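Local coordinates for catalase (Corynebacterium glutamicum, PDB 4B7H), which breaks down hydrogen peroxide to water and oxygen with a haem iron that can bind the inhibitor nitric oxide, and carries NADPH, at residues A[228-233]-A[271-276]; A[472-477]-A[507-512]. All coordinates share one frame; numbering follows the deposited sequence.

Contact 1: residues A[228-233]-A[271-276]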
ATOM      1  N   TYR A 228      12.269  -8.636  33.981  1.00 10.21           N
ATOM      2  CA  TYR A 228      10.876  -8.817  34.361  1.00  9.46           C
ATOM      3  C   TYR A 228      10.448 -10.272  34.338  1.00 10.35           C
ATOM      4  O   TYR A 228      10.748 -10.998  33.382  1.00  9.56           O
ATOM      5  CB  TYR A 228       9.978  -8.074  33.389  1.00  9.33           C
ATOM      6  CG  TYR A 228      10.071  -6.573  33.425  1.00  9.64           C
ATOM      7  CD1 TYR A 228       9.453  -5.847  34.439  1.00 10.67           C
ATOM      8  CD2 TYR A 228      10.732  -5.875  32.420  1.00  9.76           C
ATOM      9  CE1 TYR A 228       9.510  -4.466  34.461  1.00  9.55           C
ATOM     10  CE2 TYR A 228      10.795  -4.495  32.431  1.00  9.76           C
ATOM     11  CZ  TYR A 228      10.179  -3.795  33.453  1.00  9.63           C
ATOM     12  OH  TYR A 228      10.228  -2.420  33.459  1.00 10.29           O
ATOM     13  N   HIS A 229       9.709 -10.666  35.363  1.00 10.67           N
ATOM     14  CA  HIS A 229       9.108 -11.977  35.479  1.00 11.00           C
ATOM     15  C   HIS A 229       7.647 -11.848  35.826  1.00 10.81           C
ATOM     16  O   HIS A 229       7.298 -11.182  36.761  1.00 12.68           O
ATOM     17  CB  HIS A 229       9.846 -12.811  36.589  1.00 11.10           C
ATOM     18  CG  HIS A 229      11.289 -13.121  36.292  1.00 11.13           C
ATOM     19  ND1 HIS A 229      11.729 -14.340  36.078  1.00 14.39           N
ATOM     20  CD2 HIS A 229      12.364 -12.301  36.245  1.00 11.62           C
ATOM     21  CE1 HIS A 229      13.009 -14.289  35.868  1.00 10.06           C
ATOM     22  NE2 HIS A 229      13.400 -13.038  35.989  1.00 15.85           N
ATOM     23  N   PHE A 230       6.791 -12.467  35.031  1.00  9.64           N
ATOM     24  CA  PHE A 230       5.355 -12.444  35.259  1.00  9.54           C
ATOM     25  C   PHE A 230       4.933 -13.858  35.644  1.00  9.59           C
ATOM     26  O   PHE A 230       4.889 -14.758  34.795  1.00 10.96           O
ATOM     27  CB  PHE A 230       4.627 -11.942  34.005  1.00 10.54           C
ATOM     28  CG  PHE A 230       5.180 -10.641  33.474  1.00 11.05           C
ATOM     29  CD1 PHE A 230       5.113  -9.482  34.239  1.00 14.30           C
ATOM     30  CD2 PHE A 230       5.775 -10.578  32.225  1.00 12.81           C
ATOM     31  CE1 PHE A 230       5.629  -8.282  33.761  1.00 15.30           C
ATOM     32  CE2 PHE A 230       6.290  -9.382  31.742  1.00 11.93           C
ATOM     33  CZ  PHE A 230       6.222  -8.237  32.512  1.00 12.83           C
ATOM     34  N   LYS A 231       4.668 -14.063  36.935  1.00 10.99           N
ATOM     35  CA  LYS A 231       4.513 -15.414  37.468  1.00 10.84           C
ATOM     36  C   LYS A 231       3.035 -15.791  37.540  1.00 10.49           C
ATOM     37  O   LYS A 231       2.254 -15.168  38.269  1.00 12.33           O
ATOM     38  CB  LYS A 231       5.194 -15.546  38.839  1.00 12.30           C
ATOM     39  CG  LYS A 231       6.669 -15.117  38.854  1.00 12.66           C
ATOM     40  CD  LYS A 231       7.545 -15.974  37.950  1.00 13.79           C
ATOM     41  CE  LYS A 231       7.662 -17.404  38.464  1.00 13.92           C
ATOM     42  NZ  LYS A 231       8.639 -18.200  37.649  1.00 14.63           N
ATOM     43  N   THR A 232       2.649 -16.802  36.768  1.00 11.24           N
ATOM     44  CA  THR A 232       1.238 -17.133  36.641  1.00 10.96           C
ATOM     45  C   THR A 232       0.628 -17.651  37.943  1.00 12.14           C
ATOM     46  O   THR A 232       1.170 -18.550  38.581  1.00 14.26           O
ATOM     47  CB  THR A 232       0.982 -18.156  35.524  1.00 11.34           C
ATOM     48  OG1 THR A 232      -0.381 -18.584  35.609  1.00 11.79           O
ATOM     49  CG2 THR A 232       1.904 -19.365  35.662  1.00 12.39           C
ATOM     50  N   ARG A 233      -0.501 -17.071  38.335  1.00 11.48           N
ATOM     51  CA  ARG A 233      -1.219 -17.567  39.498  1.00 13.07           C
ATOM     52  C   ARG A 233      -2.000 -18.835  39.191  1.00 12.98           C
ATOM     53  O   ARG A 233      -2.416 -19.555  40.107  1.00 15.76           O
ATOM     54  CB  ARG A 233      -2.156 -16.501  40.053  1.00 15.92           C
ATOM     55  CG  ARG A 233      -1.435 -15.434  40.821  1.00 18.96           C
ATOM     56  CD  ARG A 233      -2.345 -14.780  41.838  1.00 20.23           C
ATOM     57  NE  ARG A 233      -1.714 -13.591  42.386  1.00 19.33           N
ATOM     58  CZ  ARG A 233      -2.351 -12.656  43.079  1.00 16.64           C
ATOM     59  NH1 ARG A 233      -3.650 -12.776  43.319  1.00 20.74           N
ATOM     60  NH2 ARG A 233      -1.686 -11.605  43.529  1.00 18.14           N
ATOM     61  N   TRP A 271      -1.352 -12.615  37.011  1.00 10.32           N
ATOM     62  CA  TRP A 271       0.081 -12.870  37.108  1.00  9.88           C
ATOM     63  C   TRP A 271       0.684 -11.938  38.142  1.00 10.28           C
ATOM     64  O   TRP A 271       0.351 -10.751  38.184  1.00 11.64           O
ATOM     65  CB  TRP A 271       0.773 -12.592  35.774  1.00 10.12           C
ATOM     66  CG  TRP A 271       0.573 -13.640  34.722  1.00  9.34           C
ATOM     67  CD1 TRP A 271       1.467 -14.605  34.347  1.00  9.97           C
ATOM     68  CD2 TRP A 271      -0.593 -13.836  33.908  1.00  9.29           C
ATOM     69  NE1 TRP A 271       0.928 -15.393  33.351  1.00 10.40           N
ATOM     70  CE2 TRP A 271      -0.330 -14.935  33.058  1.00  9.78           C
ATOM     71  CE3 TRP A 271      -1.828 -13.185  33.807  1.00 10.08           C
ATOM     72  CZ2 TRP A 271      -1.257 -15.398  32.120  1.00  9.79           C
ATOM     73  CZ3 TRP A 271      -2.754 -13.644  32.873  1.00 11.26           C
ATOM     74  CH2 TRP A 271      -2.461 -14.741  32.040  1.00 10.88           C
ATOM     75  N   ASP A 272       1.581 -12.467  38.967  1.00 11.95           N
ATOM     76  CA  ASP A 272       2.350 -11.616  39.867  1.00 12.76           C
ATOM     77  C   ASP A 272       3.561 -11.027  39.141  1.00 12.37           C
ATOM     78  O   ASP A 272       4.326 -11.750  38.505  1.00 14.79           O
ATOM     79  CB  ASP A 272       2.763 -12.390  41.115  1.00 13.89           C
ATOM     80  CG  ASP A 272       1.583 -12.692  42.008  1.00 14.77           C
ATOM     81  OD1 ASP A 272       1.077 -11.745  42.650  1.00 18.37           O
ATOM     82  OD2 ASP A 272       1.148 -13.863  42.052  1.00 19.55           O
ATOM     83  N   VAL A 273       3.703  -9.705  39.218  1.00 11.51           N
ATOM     84  CA  VAL A 273       4.791  -8.985  38.553  1.00 11.86           C
ATOM     85  C   VAL A 273       5.990  -8.874  39.484  1.00 11.70           C
ATOM     86  O   VAL A 273       5.887  -8.315  40.575  1.00 11.63           O
ATOM     87  CB  VAL A 273       4.350  -7.567  38.132  1.00 12.59           C
ATOM     88  CG1 VAL A 273       5.504  -6.823  37.472  1.00 14.58           C
ATOM     89  CG2 VAL A 273       3.150  -7.637  37.191  1.00 14.05           C
ATOM     90  N   LYS A 274       7.122  -9.420  39.055  1.00 12.76           N
ATOM     91  CA  LYS A 274       8.338  -9.404  39.860  1.00 12.26           C
ATOM     92  C   LYS A 274       9.520  -8.992  38.991  1.00 12.76           C
ATOM     93  O   LYS A 274       9.452  -9.067  37.759  1.00 12.62           O
ATOM     94  CB  LYS A 274       8.594 -10.784  40.490  1.00 13.97           C
ATOM     95  CG  LYS A 274       7.389 -11.384  41.211  1.00 14.15           C
ATOM     96  CD  LYS A 274       7.736 -12.684  41.929  1.00 15.55           C
ATOM     97  CE  LYS A 274       6.503 -13.297  42.586  1.00 17.85           C
ATOM     98  NZ  LYS A 274       5.953 -12.418  43.653  1.00 20.29           N
ATOM     99  N   VAL A 275      10.591  -8.536  39.627  1.00 12.59           N
ATOM    100  CA  VAL A 275      11.819  -8.222  38.915  1.00 11.17           C
ATOM    101  C   VAL A 275      13.031  -8.835  39.595  1.00 12.08           C
ATOM    102  O   VAL A 275      13.037  -9.050  40.806  1.00 13.79           O
ATOM    103  CB  VAL A 275      12.054  -6.699  38.792  1.00 12.33           C
ATOM    104  CG1 VAL A 275      11.117  -6.102  37.745  1.00 14.06           C
ATOM    105  CG2 VAL A 275      11.895  -5.998  40.151  1.00 13.19           C
ATOM    106  N   GLN A 276      14.047  -9.138  38.794  1.00 11.70           N
ATOM    107  CA  GLN A 276      15.397  -9.302  39.310  1.00 11.07           C
ATOM    108  C   GLN A 276      16.068  -7.949  39.175  1.00 10.70           C
ATOM    109  O   GLN A 276      15.886  -7.260  38.169  1.00 11.42           O
ATOM    110  CB  GLN A 276      16.178 -10.337  38.502  1.00 11.84           C
ATOM    111  CG  GLN A 276      15.639 -11.751  38.592  1.00 11.14           C
ATOM    112  CD  GLN A 276      16.374 -12.700  37.682  1.00 12.00           C
ATOM    113  OE1 GLN A 276      16.211 -12.652  36.461  1.00 12.88           O
ATOM    114  NE2 GLN A 276      17.196 -13.571  38.266  1.00 12.36           N
TER
HETATM  115  O   HOH W   1       2.072 -16.105  40.998  1.00 21.27           O

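Contact 2: residues A[472-477]-A[507-512]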
ATOM      1  N   LEU A 472      11.896 -34.661  27.680  1.00 10.95           N
ATOM      2  CA  LEU A 472      12.747 -33.801  26.857  1.00 10.89           C
ATOM      3  C   LEU A 472      13.413 -34.600  25.737  1.00 10.40           C
ATOM      4  O   LEU A 472      13.348 -34.215  24.568  1.00 11.88           O
ATOM      5  CB  LEU A 472      13.805 -33.112  27.721  1.00 11.05           C
ATOM      6  CG  LEU A 472      14.870 -32.282  26.999  1.00 10.59           C
ATOM      7  CD1 LEU A 472      14.249 -31.105  26.227  1.00 11.47           C
ATOM      8  CD2 LEU A 472      15.891 -31.781  28.004  1.00 10.92           C
ATOM      9  N   ALA A 473      14.046 -35.717  26.087  1.00 10.03           N
ATOM     10  CA  ALA A 473      14.706 -36.552  25.085  1.00 12.14           C
ATOM     11  C   ALA A 473      13.702 -37.099  24.074  1.00 11.27           C
ATOM     12  O   ALA A 473      13.990 -37.177  22.872  1.00 11.83           O
ATOM     13  CB  ALA A 473      15.467 -37.694  25.757  1.00 13.48           C
ATOM     14  N   ASP A 474      12.524 -37.479  24.561  1.00 10.80           N
ATOM     15  CA  ASP A 474      11.486 -38.022  23.695  1.00 11.69           C
ATOM     16  C   ASP A 474      10.986 -36.949  22.734  1.00 11.05           C
ATOM     17  O   ASP A 474      10.797 -37.212  21.545  1.00 11.66           O
ATOM     18  CB  ASP A 474      10.321 -38.559  24.526  1.00 13.01           C
ATOM     19  CG  ASP A 474       9.461 -39.537  23.754  1.00 14.63           C
ATOM     20  OD1 ASP A 474      10.026 -40.416  23.059  1.00 15.38           O
ATOM     21  OD2 ASP A 474       8.218 -39.431  23.843  1.00 17.66           O
ATOM     22  N   ASN A 475      10.779 -35.738  23.249  1.00  9.22           N
ATOM     23  CA  ASN A 475      10.308 -34.632  22.417  1.00 10.08           C
ATOM     24  C   ASN A 475      11.320 -34.271  21.342  1.00 10.17           C
ATOM     25  O   ASN A 475      10.959 -34.051  20.182  1.00 10.95           O
ATOM     26  CB  ASN A 475      10.025 -33.397  23.268  1.00 11.05           C
ATOM     27  CG  ASN A 475       8.882 -33.600  24.244  1.00 10.69           C
ATOM     28  OD1 ASN A 475       8.052 -34.501  24.085  1.00 11.93           O
ATOM     29  ND2 ASN A 475       8.833 -32.755  25.264  1.00 10.86           N
ATOM     30  N   ILE A 476      12.590 -34.192  21.731  1.00 10.19           N
ATOM     31  CA  ILE A 476      13.646 -33.867  20.781  1.00 10.46           C
ATOM     32  C   ILE A 476      13.684 -34.901  19.657  1.00 10.28           C
ATOM     33  O   ILE A 476      13.712 -34.547  18.476  1.00 10.89           O
ATOM     34  CB  ILE A 476      15.023 -33.817  21.467  1.00 10.31           C
ATOM     35  CG1 ILE A 476      15.114 -32.626  22.434  1.00 10.07           C
ATOM     36  CG2 ILE A 476      16.127 -33.774  20.424  1.00 10.62           C
ATOM     37  CD1 ILE A 476      16.248 -32.747  23.460  1.00 11.62           C
ATOM     38  N   SER A 477      13.666 -36.182  20.019  1.00 11.17           N
ATOM     39  CA  SER A 477      13.765 -37.240  19.016  1.00 12.03           C
ATOM     40  C   SER A 477      12.548 -37.254  18.079  1.00 11.23           C
ATOM     41  O   SER A 477      12.688 -37.597  16.904  1.00 12.16           O
ATOM     42  CB  SER A 477      14.037 -38.615  19.653  1.00 14.63           C
ATOM     43  OG  SER A 477      13.068 -38.955  20.628  1.00 15.21           O
ATOM     44  N   LYS A 507      19.785 -39.794  21.023  1.00 13.18           N
ATOM     45  CA  LYS A 507      20.168 -40.649  19.900  1.00 13.82           C
ATOM     46  C   LYS A 507      19.492 -42.021  19.988  1.00 12.57           C
ATOM     47  O   LYS A 507      19.015 -42.547  18.983  1.00 13.37           O
ATOM     48  CB  LYS A 507      21.690 -40.796  19.801  1.00 14.15           C
ATOM     49  CG  LYS A 507      22.145 -41.649  18.622  1.00 15.04           C
ATOM     50  CD  LYS A 507      23.663 -41.615  18.440  1.00 16.44           C
ATOM     51  CE  LYS A 507      24.081 -42.462  17.246  1.00 16.89           C
ATOM     52  NZ  LYS A 507      25.544 -42.388  16.958  1.00 18.72           N
ATOM     53  N   GLU A 508      19.449 -42.589  21.191  1.00 13.35           N
ATOM     54  CA  GLU A 508      18.752 -43.853  21.428  1.00 15.86           C
ATOM     55  C   GLU A 508      17.308 -43.807  20.944  1.00 14.69           C
ATOM     56  O   GLU A 508      16.852 -44.678  20.197  1.00 15.96           O
ATOM     57  CB  GLU A 508      18.703 -44.147  22.923  1.00 22.39           C
ATOM     58  CG  GLU A 508      19.887 -44.865  23.486  1.00 33.97           C
ATOM     59  CD  GLU A 508      19.507 -45.615  24.740  1.00 42.61           C
ATOM     60  OE1 GLU A 508      18.885 -44.991  25.629  1.00 25.67           O
ATOM     61  OE2 GLU A 508      19.800 -46.829  24.824  1.00 41.02           O
ATOM     62  N   LEU A 509      16.577 -42.796  21.399  1.00 14.56           N
ATOM     63  CA  LEU A 509      15.165 -42.696  21.076  1.00 14.32           C
ATOM     64  C   LEU A 509      14.965 -42.385  19.603  1.00 14.72           C
ATOM     65  O   LEU A 509      14.069 -42.933  18.969  1.00 14.84           O
ATOM     66  CB  LEU A 509      14.494 -41.644  21.957  1.00 14.73           C
ATOM     67  CG  LEU A 509      14.321 -42.066  23.421  1.00 14.87           C
ATOM     68  CD1 LEU A 509      13.826 -40.907  24.284  1.00 15.22           C
ATOM     69  CD2 LEU A 509      13.370 -43.262  23.516  1.00 16.60           C
ATOM     70  N   TYR A 510      15.815 -41.518  19.059  1.00 13.39           N
ATOM     71  CA  TYR A 510      15.729 -41.180  17.644  1.00 13.54           C
ATOM     72  C   TYR A 510      15.874 -42.421  16.761  1.00 13.89           C
ATOM     73  O   TYR A 510      15.089 -42.633  15.831  1.00 13.97           O
ATOM     74  CB  TYR A 510      16.793 -40.151  17.271  1.00 13.45           C
ATOM     75  CG  TYR A 510      16.847 -39.865  15.791  1.00 11.80           C
ATOM     76  CD1 TYR A 510      15.827 -39.149  15.166  1.00 11.81           C
ATOM     77  CD2 TYR A 510      17.912 -40.310  15.013  1.00 12.92           C
ATOM     78  CE1 TYR A 510      15.859 -38.883  13.809  1.00 13.31           C
ATOM     79  CE2 TYR A 510      17.962 -40.037  13.651  1.00 13.63           C
ATOM     80  CZ  TYR A 510      16.923 -39.330  13.054  1.00 13.68           C
ATOM     81  OH  TYR A 510      16.948 -39.052  11.703  1.00 13.88           O
ATOM     82  N   LEU A 511      16.872 -43.248  17.056  1.00 14.12           N
ATOM     83  CA  LEU A 511      17.103 -44.444  16.254  1.00 15.42           C
ATOM     84  C   LEU A 511      16.003 -45.494  16.423  1.00 16.25           C
ATOM     85  O   LEU A 511      15.705 -46.238  15.487  1.00 19.51           O
ATOM     86  CB  LEU A 511      18.479 -45.035  16.550  1.00 15.99           C
ATOM     87  CG  LEU A 511      19.633 -44.153  16.075  1.00 16.52           C
ATOM     88  CD1 LEU A 511      20.962 -44.741  16.503  1.00 17.15           C
ATOM     89  CD2 LEU A 511      19.585 -43.955  14.567  1.00 17.79           C
ATOM     90  N   GLN A 512      15.396 -45.546  17.605  1.00 15.40           N
ATOM     91  CA  GLN A 512      14.267 -46.453  17.839  1.00 17.12           C
ATOM     92  C   GLN A 512      13.107 -46.099  16.912  1.00 18.15           C
ATOM     93  O   GLN A 512      12.414 -46.977  16.392  1.00 22.24           O
ATOM     94  CB  GLN A 512      13.783 -46.348  19.285  1.00 20.50           C
ATOM     95  CG  GLN A 512      14.601 -47.107  20.308  1.00 24.45           C
ATOM     96  CD  GLN A 512      14.065 -46.927  21.722  1.00 28.12           C
ATOM     97  OE1 GLN A 512      12.913 -46.531  21.921  1.00 29.43           O
ATOM     98  NE2 GLN A 512      14.903 -47.212  22.712  1.00 31.71           N
TER

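Contact 1: residues A[228-233]-A[271-276]
His229 and Lys231 on strand 228-232 face Lys274 and Asp272 on strand 271-276 as antiparallel hydrogen-bonded pairs, with the two short segments running at 155° to each other. Each pair exchanges two backbone N-H···O bonds, of which Lys231 N to Asp272 O measures 2.8 Å. In the non-hydrogen-bonded pairs Tyr228 stands opposite Val275, Phe230 opposite Val273 and Thr232 opposite Trp271, all on one face of the sheet. There the Tyr228 ring lies alongside Val275, CD1 to CG1 3.7 Å, while Val273 CG1 meets the edge of the Phe230 ring at CE1, 4.0 Å away. The indole of Trp271 reaches across the strand: its CD1 comes 3.5 Å from Phe230 O, and its NE1 lies 3.5 Å from Thr232 CB before bonding onward to Gln206 O.

The other face is polar. His229 NE2 donates to Gln276 OE1 at 2.9 Å; the N-H comes in from above the amide plane, 54° out of it, and not on a lone pair, and the ring and amide planes are nearly perpendicular. Gln276 NE2 bonds to the carbonyls of Trp297 and Tyr302, which fixes the amide's rotation. At the strand end Arg233, extended from CG to NE, swings back to grip Asp272 side-on: NE to OD2 and NH2 to OD1 are both 2.9 Å, each oxygen being met on its syn side. A water donates to both Asp272 OD2 and Lys231 O, while Lys231 NZ pairs with Asp207.

His229 also touches the bound NADPH. Donation from NE2 to an amide that is itself held in place probably helps to hold the ring's rotation and so the surface it turns to the cofactor, while the salt bridge links the two strands of the catalase barrel again beside the paired Thr232 and Trp271.

Contact 2: residues A[472-477]-A[507-512]
Ser477 presses against Leu509 and Tyr510 where the two helices come together. Its OG sits 3.3 Å from Leu509 CB, and its CB rests against the backbone of the next residue, 3.5 Å from Tyr510 N. The CD1 branch of Leu509 reaches one turn back along helix 472-477, over the backbone between Ala473 and Asp474, 3.7 Å from Asp474 N, and also meets the Ala473 methyl, CB to CD1 3.9 Å. Tyr510 offers a ring edge on the other flank: CD1 points at Ser477 O, 3.9 Å away and in the ring plane.

The small side chains of Ala473 and Ser477 let the backbones draw close, and the CA atoms of Ser477 and Tyr510 are 4.6 Å apart. The segment axes approach to 8.4 Å and cross at -45°. Ser477 OG lies between its own backbone N and carbonyl carbon (chi1 55°), a rotation that turns the hydroxyl back along its helix, 3.0 Å from both Ala473 O and Asp474 O, while Lys513 NZ bonds it from the second helix.

Farther out, Lys513, one turn beyond Leu509, also forms a salt bridge with Asp474 OD1, tying the helices together beside the leucine. Tyr510 OH is held by Glu488 of helix 487-498, whose Tyr492 also packs on the Tyr510 side chain. Earlier on helix 500-514, Leu502 and Arg505 also touch Ala473. Helix 466-479 contributes Glu468 to the NADPH pocket as well.

With alanine and serine on one side and a leucine reaching over from the other, this close crossing of helices 466-479 and 500-514 belongs to the C-terminal helical domain of the catalase fold.

In the fold
Contact 1 belongs to the antiparallel barrel and contact 2 to the C-terminal helices, and they share no strand or helix. Their centres lie 33 Å apart and their nearest atoms about 18 Å, without touching. Contact 1 is nearer the middle of the chain and mixes buried with more exposed residues; contact 2 is far from that middle, yet the residues that touch in it are mostly buried. Backbone hydrogen bonds and a salt bridge join the strands directly, whereas the helices meet mainly by apolar packing, their charged tie being made by Lys513, outside the two segments. Both regions contribute to the NADPH pocket.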